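Local coordinates for protein bacteriocin (Pseudomonas syringae pv. tomato, PDB 4FZL) that kills susceptible bacteria, probably by degrading the peptidoglycan precursor lipid II as a calcium-binding phosphatase of the colicin M family, at residues F98-F106 with L216-Y224. Residues are numbered along the deposited sequence; the frame is centred on the assembly and turned at random.
Sequences FHALAHGMF and LSAVPFTSY. With EDO (1,2-ethanediol), chain I.
Tyr224 OH donates to Ala100 O at 2.7 Å. The hydroxyl lies slightly off the carbonyl plane and meets the oxygen from the side, with a C=O...O angle of 110°. Ala100 O also accepts the helical bond from Gly104 N, so two donors grip it. Thr222 N gives a second bond, to Gly104 O, 2.8 Å long and in the carbonyl plane, with the donor nearer the line of the C=O bond. Phe221 CA adds a CA-H...O contact to the same oxygen at 3.2 Å. Two waters extend this link. One donates to His103 O and Thr222 O, the other to Met105 O and Pro220 O. The carbonyls near the C-terminal end of helix 96-106 are thus tied to the loop that runs from helix 210-216 into strand 224-227, joining the helical part of this colicin M-like protein to its sheet.

Beside the hydroxyl bond, the His103 and Tyr224 rings form a T-shaped pair. CD2 of His103 stands 3.4 Å above the centre of the tyrosine ring, and the planes meet at 74°. The His103 nitrogens bond to Tyr83 OH and Ala110 O, which fixes the rotation of the imidazole. Gly104 has no side chain, and Tyr224 CE2 lies 3.5 Å from its backbone N. Further out, Met105 is modelled in two conformers. In the one described, CG is anti to the carbonyl carbon (chi1 -74°), which brings it to Val219 CG1 at 4.0 Å, and SD meets Leu216 CG. An ethanediol, probably from the crystallisation liquor, lies over one face of the Phe221 ring and accepts a bond from Phe221 N through O2.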
loop_
_atom_site.group_PDB
_atom_site.type_symbol
_atom_site.label_atom_id
_atom_site.label_comp_id
_atom_site.label_asym_id
_atom_site.label_seq_id
_atom_site.Cartn_x
_atom_site.Cartn_y
_atom_site.Cartn_z
ATOM N N PHE A 98 5.211 4.753 -1.634
ATOM C CA PHE A 98 5.418 6.104 -2.152
ATOM C C PHE A 98 4.120 6.731 -2.613
ATOM O O PHE A 98 3.900 7.945 -2.536
ATOM C CB PHE A 98 6.416 6.106 -3.291
ATOM C CG PHE A 98 7.810 5.764 -2.847
ATOM C CD1 PHE A 98 8.628 6.705 -2.271
ATOM C CD2 PHE A 98 8.281 4.466 -2.981
ATOM C CE1 PHE A 98 9.945 6.353 -1.868
ATOM C CE2 PHE A 98 9.577 4.111 -2.570
ATOM C CZ PHE A 98 10.393 5.065 -1.982
ATOM N N HIS A 99 3.260 5.905 -3.181
ATOM C CA HIS A 99 1.939 6.390 -3.612
ATOM C C HIS A 99 1.149 6.863 -2.385
ATOM O O HIS A 99 0.548 7.930 -2.414
ATOM C CB HIS A 99 1.213 5.226 -4.418
ATOM C CG HIS A 99 -0.066 5.636 -5.062
ATOM N ND1 HIS A 99 -0.740 4.814 -5.895
ATOM C CD2 HIS A 99 -0.731 6.845 -5.090
ATOM C CE1 HIS A 99 -1.816 5.428 -6.398
ATOM N NE2 HIS A 99 -1.820 6.681 -5.935
ATOM N N ALA A 100 1.160 6.088 -1.312
ATOM C CA ALA A 100 0.489 6.469 -0.075
ATOM C C ALA A 100 1.125 7.742 0.486
ATOM O O ALA A 100 0.411 8.606 1.102
ATOM C CB ALA A 100 0.482 5.318 0.921
ATOM N N LEU A 101 2.455 7.812 0.420
ATOM C CA LEU A 101 3.151 9.009 0.924
ATOM C C LEU A 101 2.703 10.290 0.129
ATOM O O LEU A 101 2.338 11.352 0.658
ATOM C CB LEU A 101 4.681 8.844 0.818
ATOM C CG LEU A 101 5.541 10.058 1.166
ATOM C CD1 LEU A 101 5.407 10.198 2.665
ATOM C CD2 LEU A 101 6.963 9.676 0.780
ATOM N N ALA A 102 2.778 10.134 -1.190
ATOM C CA ALA A 102 2.288 11.169 -2.123
ATOM C C ALA A 102 0.834 11.605 -1.783
ATOM O O ALA A 102 0.533 12.799 -1.788
ATOM C CB ALA A 102 2.398 10.710 -3.596
ATOM N N HIS A 103 -0.031 10.642 -1.474
ATOM C CA HIS A 103 -1.404 10.909 -1.285
ATOM C C HIS A 103 -1.570 11.775 -0.034
ATOM O O HIS A 103 -2.444 12.607 0.029
ATOM C CB HIS A 103 -2.208 9.617 -1.154
ATOM C CG HIS A 103 -3.664 9.839 -1.303
ATOM N ND1 HIS A 103 -4.252 9.974 -2.524
ATOM C CD2 HIS A 103 -4.681 9.996 -0.342
ATOM C CE1 HIS A 103 -5.550 10.224 -2.325
ATOM N NE2 HIS A 103 -5.804 10.185 -0.993
ATOM N N GLY A 104 -0.742 11.575 0.995
ATOM C CA GLY A 104 -0.903 12.393 2.239
ATOM C C GLY A 104 -0.542 13.881 1.998
ATOM O O GLY A 104 -0.985 14.769 2.713
ATOM N N MET A 105 0.284 14.135 0.992
ATOM C CA MET A 105 0.716 15.501 0.699
ATOM C C MET A 105 0.012 16.156 -0.495
ATOM O O MET A 105 0.049 17.380 -0.638
ATOM C CB MET A 105 2.220 15.528 0.450
ATOM C CG MET A 105 3.067 15.376 1.708
ATOM S SD MET A 105 4.684 14.849 1.124
ATOM C CE MET A 105 4.377 15.346 -0.567
ATOM N N PHE A 106 -0.587 15.348 -1.365
ATOM C CA PHE A 106 -1.246 15.876 -2.565
ATOM C C PHE A 106 -2.697 15.490 -2.707
ATOM O O PHE A 106 -3.404 16.135 -3.482
ATOM C CB PHE A 106 -0.526 15.427 -3.838
ATOM C CG PHE A 106 0.940 15.779 -3.880
ATOM C CD1 PHE A 106 1.319 17.100 -3.701
ATOM C CD2 PHE A 106 1.889 14.828 -3.963
ATOM C CE1 PHE A 106 2.648 17.469 -3.676
ATOM C CE2 PHE A 106 3.222 15.172 -3.967
ATOM C CZ PHE A 106 3.608 16.477 -3.800
ATOM N N LEU A 216 10.322 16.826 5.025
ATOM C CA LEU A 216 8.891 16.718 4.816
ATOM C C LEU A 216 8.100 17.303 6.020
ATOM O O LEU A 216 6.896 17.553 5.966
ATOM C CB LEU A 216 8.529 15.261 4.639
ATOM C CG LEU A 216 8.116 14.792 3.302
ATOM C CD1 LEU A 216 8.753 15.509 2.152
ATOM C CD2 LEU A 216 8.479 13.348 3.389
ATOM N N SER A 217 8.794 17.535 7.123
ATOM C CA SER A 217 8.115 18.049 8.323
ATOM C C SER A 217 7.567 19.460 8.013
ATOM O O SER A 217 6.671 19.929 8.682
ATOM C CB SER A 217 9.083 18.116 9.502
ATOM O OG SER A 217 10.111 19.094 9.265
ATOM N N ALA A 218 8.160 20.114 7.005
ATOM C CA ALA A 218 7.832 21.488 6.592
ATOM C C ALA A 218 6.666 21.530 5.585
ATOM O O ALA A 218 6.103 22.570 5.299
ATOM C CB ALA A 218 9.070 22.113 5.965
ATOM N N VAL A 219 6.295 20.382 5.068
ATOM C CA VAL A 219 5.320 20.308 3.995
ATOM C C VAL A 219 3.918 19.990 4.555
ATOM O O VAL A 219 3.781 19.116 5.444
ATOM C CB VAL A 219 5.780 19.242 3.001
ATOM C CG1 VAL A 219 4.720 18.979 1.944
ATOM C CG2 VAL A 219 7.111 19.722 2.446
ATOM N N PRO A 220 2.863 20.661 4.026
ATOM C CA PRO A 220 1.529 20.290 4.552
ATOM C C PRO A 220 1.110 18.842 4.234
ATOM O O PRO A 220 1.453 18.326 3.213
ATOM C CB PRO A 220 0.569 21.266 3.880
ATOM C CG PRO A 220 1.449 22.384 3.345
ATOM C CD PRO A 220 2.800 21.761 3.050
ATOM N N PHE A 221 0.353 18.234 5.111
ATOM C CA PHE A 221 -0.142 16.865 4.954
ATOM C C PHE A 221 -1.578 16.820 5.470
ATOM O O PHE A 221 -2.014 17.598 6.395
ATOM C CB PHE A 221 0.728 15.903 5.731
ATOM C CG PHE A 221 0.718 16.148 7.219
ATOM C CD1 PHE A 221 -0.240 15.572 8.042
ATOM C CD2 PHE A 221 1.732 16.896 7.784
ATOM C CE1 PHE A 221 -0.209 15.765 9.413
ATOM C CE2 PHE A 221 1.764 17.117 9.145
ATOM C CZ PHE A 221 0.785 16.546 9.964
ATOM N N THR A 222 -2.342 15.858 4.916
ATOM C CA THR A 222 -3.678 15.546 5.458
ATOM C C THR A 222 -3.812 14.044 5.525
ATOM O O THR A 222 -3.605 13.335 4.535
ATOM C CB THR A 222 -4.807 16.134 4.594
ATOM O OG1 THR A 222 -4.562 17.543 4.467
ATOM C CG2 THR A 222 -6.198 15.914 5.260
ATOM N N SER A 223 -4.122 13.565 6.728
ATOM C CA SER A 223 -4.372 12.141 6.959
ATOM C C SER A 223 -5.654 11.756 6.209
ATOM O O SER A 223 -6.488 12.598 5.867
ATOM C CB SER A 223 -4.488 11.897 8.491
ATOM O OG SER A 223 -3.206 12.197 9.079
ATOM N N TYR A 224 -5.851 10.471 6.016
ATOM C CA TYR A 224 -6.936 9.988 5.210
ATOM C C TYR A 224 -7.225 8.526 5.503
ATOM O O TYR A 224 -6.429 7.837 6.171
ATOM C CB TYR A 224 -6.591 10.224 3.729
ATOM C CG TYR A 224 -5.340 9.487 3.226
ATOM C CD1 TYR A 224 -5.416 8.163 2.809
ATOM C CD2 TYR A 224 -4.078 10.095 3.229
ATOM C CE1 TYR A 224 -4.279 7.563 2.297
ATOM C CE2 TYR A 224 -2.925 9.431 2.787
ATOM C CZ TYR A 224 -3.065 8.170 2.313
ATOM O OH TYR A 224 -1.954 7.487 1.870
HETATM C C1 EDO I . -1.318 19.569 9.399
HETATM O O1 EDO I . -2.211 18.793 8.555
HETATM C C2 EDO I . 0.054 19.831 8.730
HETATM O O2 EDO I . -0.130 20.179 7.403
HETATM O O HOH W 1 -4.340 13.748 1.868
HETATM O O HOH W 2 1.577 19.253 0.652
#